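Local coordinates for protein cytidylyltransferase (Leptospira borgpetersenii serovar Hardjo-bovis, PDB 6OEW) that probably acts as a metal-dependent nucleotidyltransferase of the GT-A clan, moving a cytidylyl group from a nucleotide onto an acceptor, at residues G12-A17 and V55-E60; L30-T35 and T209-I214; K46-Q51 and I116-V121; I102-G107 and D147-T152; N136-T141 and F185-N190. All coordinates share one frame; numbering follows the deposited sequence.

Contact 1: G12-A17 and V55-E60; sequences GILIQA and VVLTTE
Leu14 and Val55 stand side by side on one face of the sheet and point the same way, with Leu14 CD2 3.7 Å from Val55 CG2. With CG beside the backbone N and anti to the carbonyl carbon (chi1 -56°), Leu14 swings that methyl against its neighbour. Leu57 adds to the same face, its CD1 4.0 Å from Leu14 CB; branched aliphatic residues suit a surface that Ala93 of helix 86-96 and Tyr97 help to cover. Ile15 and Val56 emerge on the opposite face, where both meet Leu42 of helix 37-45. The two strands are parallel neighbours joined through that helix, a beta-alpha-beta crossover of the Rossmann-like GT-A core. Between them Ile15 is held twice: its N donates to Val55 O at 2.9 Å and its O accepts from Leu57 N at 2.7 Å. The axes diverge by 29°, yet the ladder runs on to Ala17, whose N reaches Leu57 O at 3.0 Å. Gln16 OE1 is hydrogen-bonded to Arg104, the Gln16 side chain lying about 7 Å from that of Asp108, a magnesium ligand of this protein. Where the ladder of backbone bonds stops, the hydroxyl of Thr58 takes over, OG1 donating to Ala17 O at 2.7 Å.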
# COMPACT_ATOMS: atom_id res chain seq x y z
N GLY A 12 -0.53 1.63 -12.93
CA GLY A 12 -0.10 2.72 -12.07
C GLY A 12 -0.07 2.28 -10.62
O GLY A 12 -1.00 1.62 -10.16
N ILE A 13 1.01 2.60 -9.90
CA ILE A 13 1.06 2.33 -8.46
C ILE A 13 0.68 3.63 -7.75
O ILE A 13 1.45 4.60 -7.74
CB ILE A 13 2.44 1.83 -8.02
CG1 ILE A 13 2.84 0.55 -8.74
CG2 ILE A 13 2.43 1.59 -6.48
CD1 ILE A 13 4.29 0.15 -8.51
N LEU A 14 -0.52 3.66 -7.18
CA LEU A 14 -1.12 4.88 -6.66
C LEU A 14 -1.17 4.75 -5.14
O LEU A 14 -1.96 3.95 -4.61
CB LEU A 14 -2.52 5.10 -7.24
CG LEU A 14 -2.62 5.16 -8.76
CD1 LEU A 14 -3.97 5.73 -9.14
CD2 LEU A 14 -1.48 5.96 -9.37
N ILE A 15 -0.32 5.51 -4.45
CA ILE A 15 -0.14 5.39 -3.01
C ILE A 15 -0.87 6.53 -2.33
O ILE A 15 -0.51 7.71 -2.49
CB ILE A 15 1.34 5.43 -2.62
CG1 ILE A 15 2.16 4.48 -3.50
CG2 ILE A 15 1.52 5.11 -1.13
CD1 ILE A 15 3.59 4.84 -3.47
N GLN A 16 -1.87 6.20 -1.52
CA GLN A 16 -2.54 7.22 -0.73
C GLN A 16 -1.78 7.47 0.56
O GLN A 16 -1.41 6.52 1.28
CB GLN A 16 -4.00 6.84 -0.46
CG GLN A 16 -4.16 5.53 0.28
CD GLN A 16 -5.60 5.29 0.70
OE1 GLN A 16 -6.38 4.70 -0.04
NE2 GLN A 16 -5.96 5.77 1.89
N ALA A 17 -1.51 8.73 0.85
CA ALA A 17 -0.77 9.07 2.06
C ALA A 17 -1.15 10.48 2.46
O ALA A 17 -1.41 11.33 1.61
CB ALA A 17 0.75 9.01 1.84
N VAL A 55 2.60 7.22 -8.24
CA VAL A 55 2.05 8.53 -7.89
C VAL A 55 1.65 8.49 -6.42
O VAL A 55 1.04 7.51 -5.96
CB VAL A 55 0.82 8.89 -8.76
CG1 VAL A 55 0.45 10.38 -8.57
CG2 VAL A 55 1.06 8.52 -10.27
N VAL A 56 2.01 9.54 -5.68
CA VAL A 56 1.51 9.71 -4.32
C VAL A 56 0.25 10.56 -4.38
O VAL A 56 0.24 11.67 -4.95
CB VAL A 56 2.57 10.36 -3.41
CG1 VAL A 56 1.97 10.74 -2.04
CG2 VAL A 56 3.77 9.43 -3.22
N LEU A 57 -0.83 10.04 -3.81
CA LEU A 57 -2.13 10.70 -3.80
C LEU A 57 -2.35 11.23 -2.39
O LEU A 57 -2.50 10.44 -1.45
CB LEU A 57 -3.24 9.74 -4.17
CG LEU A 57 -3.53 9.43 -5.64
CD1 LEU A 57 -2.26 8.98 -6.37
CD2 LEU A 57 -4.62 8.38 -5.68
N THR A 58 -2.42 12.55 -2.24
CA THR A 58 -2.58 13.11 -0.90
C THR A 58 -3.69 14.16 -0.95
O THR A 58 -4.45 14.21 -1.92
CB THR A 58 -1.24 13.66 -0.40
OG1 THR A 58 -1.33 14.00 1.00
CG2 THR A 58 -0.79 14.88 -1.22
N THR A 59 -3.85 14.97 0.10
CA THR A 59 -4.91 15.96 0.12
C THR A 59 -4.37 17.33 -0.28
O THR A 59 -3.17 17.53 -0.42
CB THR A 59 -5.57 16.08 1.51
OG1 THR A 59 -4.83 17.03 2.28
CG2 THR A 59 -5.58 14.73 2.25
N GLU A 60 -5.29 18.27 -0.40
CA GLU A 60 -4.98 19.66 -0.71
C GLU A 60 -4.72 20.50 0.53
O GLU A 60 -4.46 21.71 0.40
CB GLU A 60 -6.13 20.29 -1.51
CG GLU A 60 -6.43 19.53 -2.82
CD GLU A 60 -7.44 20.26 -3.69
OE1 GLU A 60 -8.45 19.64 -4.11
OE2 GLU A 60 -7.23 21.46 -3.95

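Contact 2: L30-T35 and T209-I214; sequences LPFGDT and TLKSCI
Leu210 touches the Phe32 ring twice: its CB comes 3.8 Å from Phe32 CE1 on the side away from Ile214, while the Leu210 carbonyl O sits near the ring plane, 3.6 Å from the same carbon. One residue on, Lys211 also brings its backbone N to that edge and lays its aliphatic CG 4.0 Å from Phe32 CD1, before the chain leads its ammonium end away, as befits an exposed lysine. Ile214, a turn later, covers a face. Its CD1 stands 3.7 Å from the ring centroid, only 12° off the normal, a CH-pi contact. With CG1 between the backbone N and carbonyl carbon (chi1 60°), Ile214 can set CD1 over the face and CG2 3.6 Å from Phe32 CZ. CD1 also lies 3.5 Å from Gly33 N. Gly33 suits the type II' turn of this small hairpin because its phi is positive. Phe40 of helix 37-45 packs edge-to-face with Phe32. No hydrogen bond crosses between the segments, which implies that hairpin and helix are joined here mainly by dispersion and burial of the ring.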
# COMPACT_ATOMS: atom_id res chain seq x y z
N LEU A 30 7.95 10.60 9.87
CA LEU A 30 8.86 10.19 10.92
C LEU A 30 10.20 9.74 10.33
O LEU A 30 10.24 9.11 9.26
CB LEU A 30 8.28 9.05 11.75
CG LEU A 30 7.20 9.38 12.76
CD1 LEU A 30 6.56 8.10 13.25
CD2 LEU A 30 7.87 10.12 13.92
N PRO A 31 11.30 10.01 11.03
CA PRO A 31 12.61 9.51 10.59
C PRO A 31 12.59 8.00 10.51
O PRO A 31 12.07 7.32 11.40
CB PRO A 31 13.57 10.00 11.68
CG PRO A 31 12.87 11.15 12.32
CD PRO A 31 11.40 10.88 12.23
N PHE A 32 13.17 7.47 9.43
CA PHE A 32 13.18 6.02 9.20
C PHE A 32 14.38 5.69 8.33
O PHE A 32 14.47 6.14 7.19
CB PHE A 32 11.86 5.57 8.54
CG PHE A 32 11.60 4.09 8.65
CD1 PHE A 32 11.55 3.47 9.89
CD2 PHE A 32 11.39 3.31 7.52
CE1 PHE A 32 11.31 2.12 10.01
CE2 PHE A 32 11.14 1.94 7.63
CZ PHE A 32 11.10 1.34 8.87
N GLY A 33 15.32 4.91 8.87
CA GLY A 33 16.58 4.73 8.16
C GLY A 33 17.22 6.08 7.92
O GLY A 33 17.25 6.95 8.80
N ASP A 34 17.72 6.29 6.71
CA ASP A 34 18.28 7.59 6.37
C ASP A 34 17.26 8.52 5.72
O ASP A 34 17.64 9.53 5.12
CB ASP A 34 19.51 7.43 5.46
CG ASP A 34 19.17 6.83 4.10
OD1 ASP A 34 18.01 6.42 3.87
OD2 ASP A 34 20.08 6.77 3.26
N THR A 35 15.97 8.21 5.84
CA THR A 35 14.95 9.02 5.19
C THR A 35 13.72 9.16 6.10
O THR A 35 13.86 9.27 7.32
CB THR A 35 14.62 8.40 3.81
OG1 THR A 35 13.66 9.20 3.11
CG2 THR A 35 14.12 6.95 3.94
N THR A 209 9.06 -1.33 16.31
CA THR A 209 9.22 -2.62 15.64
C THR A 209 9.84 -2.46 14.26
O THR A 209 10.79 -3.17 13.90
CB THR A 209 7.84 -3.29 15.52
OG1 THR A 209 7.31 -3.53 16.82
CG2 THR A 209 7.94 -4.63 14.72
N LEU A 210 9.29 -1.55 13.47
CA LEU A 210 9.78 -1.35 12.11
C LEU A 210 11.20 -0.81 12.12
O LEU A 210 12.03 -1.18 11.28
CB LEU A 210 8.85 -0.41 11.35
CG LEU A 210 7.45 -0.97 11.08
CD1 LEU A 210 6.53 0.15 10.66
CD2 LEU A 210 7.50 -2.04 9.99
N LYS A 211 11.51 0.06 13.08
CA LYS A 211 12.88 0.56 13.19
C LYS A 211 13.84 -0.58 13.49
O LYS A 211 14.96 -0.63 12.96
CB LYS A 211 12.95 1.64 14.26
CG LYS A 211 12.55 3.01 13.71
CD LYS A 211 12.40 4.09 14.81
CE LYS A 211 13.28 3.93 16.02
NZ LYS A 211 13.03 5.03 17.06
N SER A 212 13.42 -1.52 14.34
CA SER A 212 14.28 -2.66 14.63
C SER A 212 14.46 -3.54 13.40
O SER A 212 15.58 -3.98 13.10
CB SER A 212 13.70 -3.44 15.80
OG SER A 212 13.80 -2.67 16.98
N CYS A 213 13.38 -3.76 12.65
CA CYS A 213 13.44 -4.55 11.42
C CYS A 213 14.53 -4.07 10.48
O CYS A 213 15.40 -4.85 10.06
CB CYS A 213 12.09 -4.47 10.68
SG CYS A 213 10.79 -5.48 11.35
N ILE A 214 14.47 -2.79 10.08
CA ILE A 214 15.37 -2.35 9.03
C ILE A 214 16.81 -2.34 9.51
O ILE A 214 17.73 -2.35 8.68
CB ILE A 214 14.99 -0.97 8.47
CG1 ILE A 214 15.03 0.09 9.56
CG2 ILE A 214 13.61 -1.01 7.80
CD1 ILE A 214 14.81 1.47 9.01

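Contact 3: K46-Q51 and I116-V121; sequences KFSKFQ and ILDLMV
Loop 46-51 passes helix 114-126 most closely where Ser48 CA lies 6.4 Å from Asp118 CA, and then bends in a type I turn from Ser48 to Gln51. Both oxygens of Asp118 are used at this turn. OD1 accepts from Ser48 OG at 2.6 Å through its syn lone pair, and OD2 takes a nearly straight bond from Lys49 N at 2.9 Å, the donor standing 29° out of the carboxylate plane. Ser48 suits its place because one small hydroxyl serves two ways, giving its proton to Asp118 and accepting from Phe50 N at 2.9 Å; OG, anti to the backbone N (chi1 170°), is carried toward the helix. The Phe50 ring stands nearly upright to the carboxylate, planes 83° apart, and presents its CD2 edge 3.4 Å from Asp118 OD1, where a weakly polarised C-H probably suits the negative oxygen. The far end of the ring reaches the helix, with Phe50 CZ 3.4 Å from Val121 CG1. Lys49 lays CG over one face of this ring, toward its rim, and sends NZ on to a salt bridge with Asp122. An ST turn on Ser48, bonded to a helix carboxylate, lies between helix 37-45 and strand 54-59 of a beta-alpha-beta unit.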
# COMPACT_ATOMS: atom_id res chain seq x y z
N LYS A 46 10.86 1.75 -5.96
CA LYS A 46 11.70 2.01 -7.12
C LYS A 46 12.20 0.72 -7.75
O LYS A 46 12.57 0.73 -8.93
CB LYS A 46 12.90 2.88 -6.75
N PHE A 47 12.22 -0.39 -7.01
CA PHE A 47 12.67 -1.67 -7.55
C PHE A 47 11.59 -2.40 -8.34
O PHE A 47 11.88 -3.45 -8.93
CB PHE A 47 13.17 -2.57 -6.42
CG PHE A 47 14.41 -2.04 -5.72
CD1 PHE A 47 15.67 -2.25 -6.26
CD2 PHE A 47 14.31 -1.33 -4.53
CE1 PHE A 47 16.81 -1.77 -5.63
CE2 PHE A 47 15.44 -0.84 -3.91
CZ PHE A 47 16.69 -1.06 -4.45
N SER A 48 10.36 -1.90 -8.36
CA SER A 48 9.29 -2.56 -9.11
C SER A 48 9.50 -2.38 -10.61
O SER A 48 9.96 -1.33 -11.07
CB SER A 48 7.93 -1.98 -8.72
OG SER A 48 6.90 -2.45 -9.58
N LYS A 49 9.18 -3.43 -11.38
CA LYS A 49 9.21 -3.21 -12.82
C LYS A 49 8.16 -2.19 -13.27
O LYS A 49 8.23 -1.74 -14.41
CB LYS A 49 9.05 -4.54 -13.57
CG LYS A 49 7.75 -5.27 -13.28
CD LYS A 49 7.48 -6.37 -14.32
CE LYS A 49 7.95 -7.74 -13.86
NZ LYS A 49 7.32 -8.83 -14.66
N PHE A 50 7.23 -1.80 -12.40
CA PHE A 50 6.24 -0.77 -12.72
C PHE A 50 6.54 0.56 -12.03
O PHE A 50 5.62 1.38 -11.85
CB PHE A 50 4.84 -1.27 -12.37
CG PHE A 50 4.51 -2.60 -13.00
CD1 PHE A 50 4.14 -2.69 -14.35
CD2 PHE A 50 4.60 -3.78 -12.27
CE1 PHE A 50 3.86 -3.91 -14.93
CE2 PHE A 50 4.33 -5.00 -12.86
CZ PHE A 50 3.96 -5.07 -14.19
N GLN A 51 7.80 0.83 -11.70
CA GLN A 51 8.13 1.98 -10.85
C GLN A 51 7.93 3.33 -11.53
O GLN A 51 7.76 4.34 -10.85
CB GLN A 51 9.57 1.86 -10.36
CG GLN A 51 10.60 1.80 -11.47
CD GLN A 51 11.03 3.18 -11.92
OE1 GLN A 51 10.90 4.15 -11.17
NE2 GLN A 51 11.52 3.27 -13.15
N ILE A 116 6.60 -8.94 -4.59
CA ILE A 116 5.23 -9.43 -4.42
C ILE A 116 4.28 -8.61 -5.28
O ILE A 116 3.41 -9.15 -5.97
CB ILE A 116 4.83 -9.39 -2.94
CG1 ILE A 116 5.77 -10.28 -2.12
CG2 ILE A 116 3.34 -9.75 -2.76
CD1 ILE A 116 5.53 -10.23 -0.63
N LEU A 117 4.42 -7.28 -5.23
CA LEU A 117 3.60 -6.42 -6.08
C LEU A 117 3.71 -6.83 -7.55
O LEU A 117 2.70 -6.98 -8.23
CB LEU A 117 4.02 -4.96 -5.89
CG LEU A 117 3.18 -3.82 -6.49
CD1 LEU A 117 3.45 -2.51 -5.67
CD2 LEU A 117 3.47 -3.62 -8.00
N ASP A 118 4.94 -7.06 -8.04
CA ASP A 118 5.11 -7.37 -9.45
C ASP A 118 4.50 -8.72 -9.81
O ASP A 118 3.92 -8.87 -10.89
CB ASP A 118 6.59 -7.36 -9.84
CG ASP A 118 7.18 -5.95 -9.83
OD1 ASP A 118 6.41 -4.97 -9.67
OD2 ASP A 118 8.41 -5.82 -9.99
N LEU A 119 4.63 -9.71 -8.92
CA LEU A 119 4.03 -11.02 -9.17
C LEU A 119 2.52 -10.91 -9.26
O LEU A 119 1.88 -11.57 -10.09
CB LEU A 119 4.41 -12.00 -8.07
CG LEU A 119 5.83 -12.56 -8.06
CD1 LEU A 119 6.12 -13.34 -6.77
CD2 LEU A 119 6.02 -13.48 -9.29
N MET A 120 1.93 -10.10 -8.39
CA MET A 120 0.48 -9.94 -8.39
C MET A 120 0.03 -9.23 -9.65
O MET A 120 -0.99 -9.62 -10.24
CB MET A 120 0.02 -9.18 -7.14
CG MET A 120 0.08 -10.05 -5.88
SD MET A 120 -0.41 -9.13 -4.38
CE MET A 120 -2.14 -8.81 -4.71
N VAL A 121 0.77 -8.21 -10.09
CA VAL A 121 0.39 -7.53 -11.32
C VAL A 121 0.51 -8.49 -12.50
O VAL A 121 -0.36 -8.53 -13.37
CB VAL A 121 1.24 -6.27 -11.56
CG1 VAL A 121 0.90 -5.70 -12.92
CG2 VAL A 121 1.00 -5.18 -10.46
O HOH W 1 10.27 -6.02 -7.83

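Contact 4: I102-G107 and D147-T152; sequences IVRLTG and DIEIFT
Ile102 opens the antiparallel pairing with Phe151: its N donates to Phe151 O at 2.8 Å, and Phe151 N returns a bond to Ile102 O at 3.0 Å. Their side chains share a face, Ile102 CG2 lying 3.9 Å from Phe151 CE1. With CG between its backbone N and carbonyl carbon (chi1 43°), Phe151 leans its ring across the neighbouring strand to Arg104 CB. Val103 points to the other face, where its CG1 comes 4.1 Å from Ile148 CG2; beta-branched residues suit these buried faces. Arg104 bonds through N to Glu149 O, while the reverse bond from Glu149 N is weak. Arg104 and Glu149, opposite charges on adjacent strands, run alongside each other, and Arg104 NH1 forms a salt bridge to Glu149 OE1 at 2.9 Å. The two flat groups are nearly parallel (13° apart), although OE1 is tilted 29° out of the guanidinium plane. A water links OE1 to Arg104 O, and NH2 binds Gln16 OE1, so Arg104 has polar partners in both neighbouring strands. Leu105 sets CD2 3.9 Å from Ile148 CG1. Beyond it the two chains part, and a water bridges Thr106 N and Asp147 O; Asp147, its carboxylate salt-bridged to Arg140, has its side chain about 6 Å from a bound magnesium ion. Strand 101-106 lies between strands 11-16 and 149-152, with helix 86-96 against the Ile102 and Arg104 face and helix 114-126 against the Val103 and Ile150 face.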
# COMPACT_ATOMS: atom_id res chain seq x y z
N ILE A 102 -5.03 -0.16 -11.66
CA ILE A 102 -4.63 0.55 -10.45
C ILE A 102 -4.04 -0.41 -9.42
O ILE A 102 -4.71 -1.34 -8.96
CB ILE A 102 -5.82 1.31 -9.85
CG1 ILE A 102 -6.23 2.43 -10.81
CG2 ILE A 102 -5.43 1.85 -8.46
CD1 ILE A 102 -7.69 2.82 -10.73
N VAL A 103 -2.81 -0.16 -8.99
CA VAL A 103 -2.24 -0.84 -7.84
C VAL A 103 -2.41 0.10 -6.65
O VAL A 103 -1.77 1.15 -6.57
CB VAL A 103 -0.78 -1.24 -8.04
CG1 VAL A 103 -0.26 -1.97 -6.79
CG2 VAL A 103 -0.62 -2.09 -9.29
N ARG A 104 -3.33 -0.25 -5.76
CA ARG A 104 -3.64 0.61 -4.61
C ARG A 104 -2.78 0.22 -3.42
O ARG A 104 -2.84 -0.92 -2.96
CB ARG A 104 -5.11 0.50 -4.23
CG ARG A 104 -5.37 1.45 -3.05
CD ARG A 104 -6.51 1.03 -2.23
NE ARG A 104 -6.83 1.98 -1.14
CZ ARG A 104 -7.70 1.66 -0.20
NH1 ARG A 104 -8.24 0.44 -0.24
NH2 ARG A 104 -8.03 2.53 0.76
N LEU A 105 -1.97 1.17 -2.94
CA LEU A 105 -1.17 1.02 -1.73
C LEU A 105 -1.47 2.20 -0.82
O LEU A 105 -1.93 3.25 -1.27
CB LEU A 105 0.34 1.02 -1.99
CG LEU A 105 0.86 0.04 -3.04
CD1 LEU A 105 2.38 0.26 -3.21
CD2 LEU A 105 0.56 -1.39 -2.64
N THR A 106 -1.15 2.02 0.46
CA THR A 106 -1.33 3.08 1.44
C THR A 106 0.00 3.33 2.13
O THR A 106 0.82 2.42 2.31
CB THR A 106 -2.40 2.74 2.48
OG1 THR A 106 -1.92 1.67 3.32
CG2 THR A 106 -3.71 2.32 1.81
N GLY A 107 0.20 4.58 2.54
CA GLY A 107 1.47 5.00 3.10
C GLY A 107 1.77 4.49 4.50
O GLY A 107 2.75 4.92 5.12
N ASP A 147 -0.04 -5.05 2.31
CA ASP A 147 -1.34 -5.06 1.64
C ASP A 147 -1.24 -4.49 0.23
O ASP A 147 -0.70 -3.40 0.02
CB ASP A 147 -2.37 -4.23 2.42
CG ASP A 147 -2.57 -4.69 3.86
OD1 ASP A 147 -1.82 -5.54 4.37
OD2 ASP A 147 -3.51 -4.15 4.48
N ILE A 148 -1.78 -5.24 -0.72
CA ILE A 148 -1.79 -4.85 -2.12
C ILE A 148 -3.16 -5.18 -2.67
O ILE A 148 -3.66 -6.30 -2.48
CB ILE A 148 -0.70 -5.59 -2.92
CG1 ILE A 148 0.70 -5.24 -2.37
CG2 ILE A 148 -0.83 -5.26 -4.41
CD1 ILE A 148 1.85 -6.25 -2.79
N GLU A 149 -3.79 -4.22 -3.33
CA GLU A 149 -5.03 -4.41 -4.05
C GLU A 149 -4.81 -3.91 -5.46
O GLU A 149 -4.15 -2.89 -5.67
CB GLU A 149 -6.21 -3.66 -3.38
CG GLU A 149 -6.43 -4.14 -1.97
CD GLU A 149 -7.10 -3.10 -1.07
OE1 GLU A 149 -6.71 -1.91 -1.14
OE2 GLU A 149 -8.00 -3.50 -0.31
N ILE A 150 -5.31 -4.66 -6.44
CA ILE A 150 -5.19 -4.31 -7.85
C ILE A 150 -6.57 -4.38 -8.47
O ILE A 150 -7.25 -5.40 -8.35
CB ILE A 150 -4.22 -5.27 -8.58
CG1 ILE A 150 -2.89 -5.32 -7.81
CG2 ILE A 150 -4.02 -4.78 -9.99
CD1 ILE A 150 -1.88 -6.36 -8.40
N PHE A 151 -6.97 -3.32 -9.17
CA PHE A 151 -8.25 -3.37 -9.85
C PHE A 151 -8.24 -2.47 -11.07
O PHE A 151 -7.40 -1.58 -11.20
CB PHE A 151 -9.40 -3.00 -8.90
CG PHE A 151 -9.10 -1.81 -8.03
CD1 PHE A 151 -9.31 -0.52 -8.50
CD2 PHE A 151 -8.60 -1.98 -6.75
CE1 PHE A 151 -9.03 0.59 -7.69
CE2 PHE A 151 -8.32 -0.89 -5.94
CZ PHE A 151 -8.53 0.40 -6.40
N THR A 152 -9.18 -2.75 -11.98
CA THR A 152 -9.29 -2.00 -13.22
C THR A 152 -9.92 -0.64 -12.96
O THR A 152 -10.65 -0.43 -11.99
CB THR A 152 -10.15 -2.75 -14.26
OG1 THR A 152 -11.50 -2.88 -13.79
CG2 THR A 152 -9.57 -4.14 -14.56
O HOH W 2 -4.01 -1.71 -0.55
O HOH W 3 -0.53 -0.97 1.10

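Contact 5: N136-T141 and F185-N190; sequences NCFQRT and FFEYPN. With EDO (1,2-ethanediol), chain E.
Glu187 OE2 accepts from Gln139 N at 2.9 Å, with a water that Phe138 N donates to close by, so OE2 meets both a peptide N-H and a water of loop 136-141. The other oxygen is used too: Gln139 NE2 donates to Glu187 OE1 at 3.0 Å, coming from above the carboxylate (53° out of its plane). Glutamate suits, being long enough to reach a backbone N-H and a side-chain amide of one residue. Phe138 has CG anti to the backbone N (chi1 -174°), which carries its ring to Phe185. There the edge of Phe185 points at the face of the Phe138 ring in a T-shaped pair, centroids 5.6 Å and planes 88° apart. At the far end Asn190 N donates to Thr141 OG1 at 2.9 Å, and Asn190 ND2 to Thr141 O at 3.0 Å. A 1,2-ethanediol, probably from the crystallisation liquor, lies by Pro189 and Thr141 and bonds weakly to Asn190 O. Asn136 packs CB 3.4 Å from Tyr188 O, while its amide binds Ile148 N and Met146 O. Past the parallel strands 133-135 and 185-187 at one margin of the sheet, a surface loop is held to the departing edge strand by side-chain bonds, with waters between the two chains.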
# COMPACT_ATOMS: atom_id res chain seq x y z
N ASN A 136 -4.38 -9.31 -1.78
CA ASN A 136 -3.73 -10.23 -0.85
C ASN A 136 -4.11 -9.91 0.60
O ASN A 136 -3.47 -10.42 1.52
CB ASN A 136 -2.20 -10.17 -1.02
CG ASN A 136 -1.60 -8.87 -0.45
OD1 ASN A 136 -2.34 -7.93 -0.04
ND2 ASN A 136 -0.27 -8.79 -0.42
N CYS A 137 -5.13 -9.07 0.81
CA CYS A 137 -5.42 -8.67 2.18
C CYS A 137 -6.91 -8.72 2.49
O CYS A 137 -7.38 -7.99 3.38
CB CYS A 137 -4.84 -7.26 2.45
SG CYS A 137 -5.45 -5.95 1.36
N PHE A 138 -7.68 -9.56 1.79
CA PHE A 138 -9.00 -9.94 2.27
C PHE A 138 -8.78 -11.06 3.28
O PHE A 138 -8.62 -10.80 4.47
CB PHE A 138 -9.91 -10.35 1.12
CG PHE A 138 -11.33 -10.63 1.52
CD1 PHE A 138 -12.10 -9.66 2.13
CD2 PHE A 138 -11.92 -11.86 1.24
CE1 PHE A 138 -13.41 -9.92 2.49
CE2 PHE A 138 -13.23 -12.12 1.60
CZ PHE A 138 -13.98 -11.15 2.22
N GLN A 139 -8.74 -12.30 2.80
CA GLN A 139 -8.02 -13.32 3.55
C GLN A 139 -6.59 -12.83 3.77
O GLN A 139 -5.96 -12.32 2.83
CB GLN A 139 -7.99 -14.65 2.78
CG GLN A 139 -9.27 -15.46 2.79
CD GLN A 139 -9.08 -16.81 2.14
OE1 GLN A 139 -8.79 -17.81 2.81
NE2 GLN A 139 -9.21 -16.85 0.81
N ARG A 140 -6.08 -12.95 4.99
CA ARG A 140 -4.75 -12.46 5.31
C ARG A 140 -3.81 -13.61 5.64
O ARG A 140 -4.00 -14.30 6.65
CB ARG A 140 -4.80 -11.47 6.48
CG ARG A 140 -5.46 -10.16 6.09
CD ARG A 140 -5.55 -9.17 7.27
NE ARG A 140 -5.96 -7.86 6.77
CZ ARG A 140 -5.12 -6.97 6.25
NH1 ARG A 140 -3.81 -7.24 6.20
NH2 ARG A 140 -5.57 -5.81 5.79
N THR A 141 -2.77 -13.79 4.81
CA THR A 141 -1.68 -14.70 5.13
C THR A 141 -0.31 -14.04 5.06
O THR A 141 0.68 -14.68 5.44
CB THR A 141 -1.68 -15.95 4.22
OG1 THR A 141 -1.75 -15.56 2.84
CG2 THR A 141 -2.85 -16.87 4.56
N PHE A 185 -13.43 -11.51 -8.77
CA PHE A 185 -12.67 -11.31 -7.54
C PHE A 185 -11.72 -12.48 -7.32
O PHE A 185 -12.13 -13.64 -7.46
CB PHE A 185 -13.65 -11.20 -6.36
CG PHE A 185 -13.00 -11.03 -5.01
CD1 PHE A 185 -12.62 -9.77 -4.55
CD2 PHE A 185 -12.81 -12.13 -4.17
CE1 PHE A 185 -12.04 -9.61 -3.30
CE2 PHE A 185 -12.22 -11.98 -2.91
CZ PHE A 185 -11.84 -10.71 -2.47
N PHE A 186 -10.47 -12.18 -6.98
CA PHE A 186 -9.47 -13.22 -6.74
C PHE A 186 -8.51 -12.79 -5.65
O PHE A 186 -8.28 -11.60 -5.44
CB PHE A 186 -8.72 -13.57 -8.01
CG PHE A 186 -9.58 -14.26 -8.98
CD1 PHE A 186 -9.83 -15.61 -8.83
CD2 PHE A 186 -10.25 -13.55 -9.96
CE1 PHE A 186 -10.68 -16.25 -9.70
CE2 PHE A 186 -11.09 -14.18 -10.84
CZ PHE A 186 -11.32 -15.53 -10.71
N GLU A 187 -7.91 -13.79 -5.00
CA GLU A 187 -7.04 -13.53 -3.86
C GLU A 187 -5.67 -14.18 -4.06
O GLU A 187 -5.54 -15.23 -4.69
CB GLU A 187 -7.66 -14.04 -2.57
CG GLU A 187 -9.01 -13.39 -2.27
CD GLU A 187 -9.54 -13.85 -0.93
OE1 GLU A 187 -10.43 -14.73 -0.90
OE2 GLU A 187 -9.03 -13.34 0.08
N TYR A 188 -4.67 -13.57 -3.45
CA TYR A 188 -3.29 -13.98 -3.62
C TYR A 188 -2.71 -14.40 -2.28
O TYR A 188 -2.55 -13.54 -1.38
CB TYR A 188 -2.50 -12.85 -4.26
CG TYR A 188 -1.12 -13.26 -4.70
CD1 TYR A 188 -0.92 -13.93 -5.91
CD2 TYR A 188 -0.02 -13.02 -3.89
CE1 TYR A 188 0.36 -14.32 -6.30
CE2 TYR A 188 1.25 -13.40 -4.27
CZ TYR A 188 1.43 -14.04 -5.48
OH TYR A 188 2.69 -14.40 -5.82
N PRO A 189 -2.39 -15.68 -2.08
CA PRO A 189 -1.87 -16.14 -0.78
C PRO A 189 -0.36 -15.97 -0.61
O PRO A 189 0.41 -15.94 -1.57
CB PRO A 189 -2.23 -17.63 -0.78
CG PRO A 189 -2.05 -18.02 -2.24
CD PRO A 189 -2.52 -16.79 -3.04
N ASN A 190 0.04 -15.91 0.65
CA ASN A 190 1.40 -16.17 1.08
C ASN A 190 1.64 -17.68 1.12
O ASN A 190 0.71 -18.48 1.17
CB ASN A 190 1.64 -15.52 2.45
CG ASN A 190 3.11 -15.48 2.86
OD1 ASN A 190 4.03 -15.68 2.05
ND2 ASN A 190 3.33 -15.20 4.15
C1 EDO E . -0.86 -20.43 3.70
O1 EDO E . -0.77 -21.39 4.76
C2 EDO E . -2.25 -20.48 3.08
O2 EDO E . -2.12 -20.34 1.66
O HOH W 4 -3.19 -13.04 1.33
O HOH W 5 -6.66 -11.82 0.22

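Overall arrangement
Contacts 1, 4 and 5 belong to one mixed sheet: contacts 1 and 4 touch where strands 11-16 and 101-106 run next to each other, whereas contacts 1 and 5, centres 23 Å apart, lie on opposite sides of the chain's centre. Contact 3, through helix 114-126, touches all three. Contact 2 stands apart, its centre 21 to 27 Å from the others; along the chain it alternates with contact 1 and encloses contacts 3, 4 and 5. Contacts 4 and 5 are linked by the Asp147-Arg140 salt bridge. In contact 4, nearest the chain's centre, the C-terminal end of strand 101-106 and the residues leading into strand 149-152 lie near the magnesium site, consistent with a GT-A nucleotidyltransferase core.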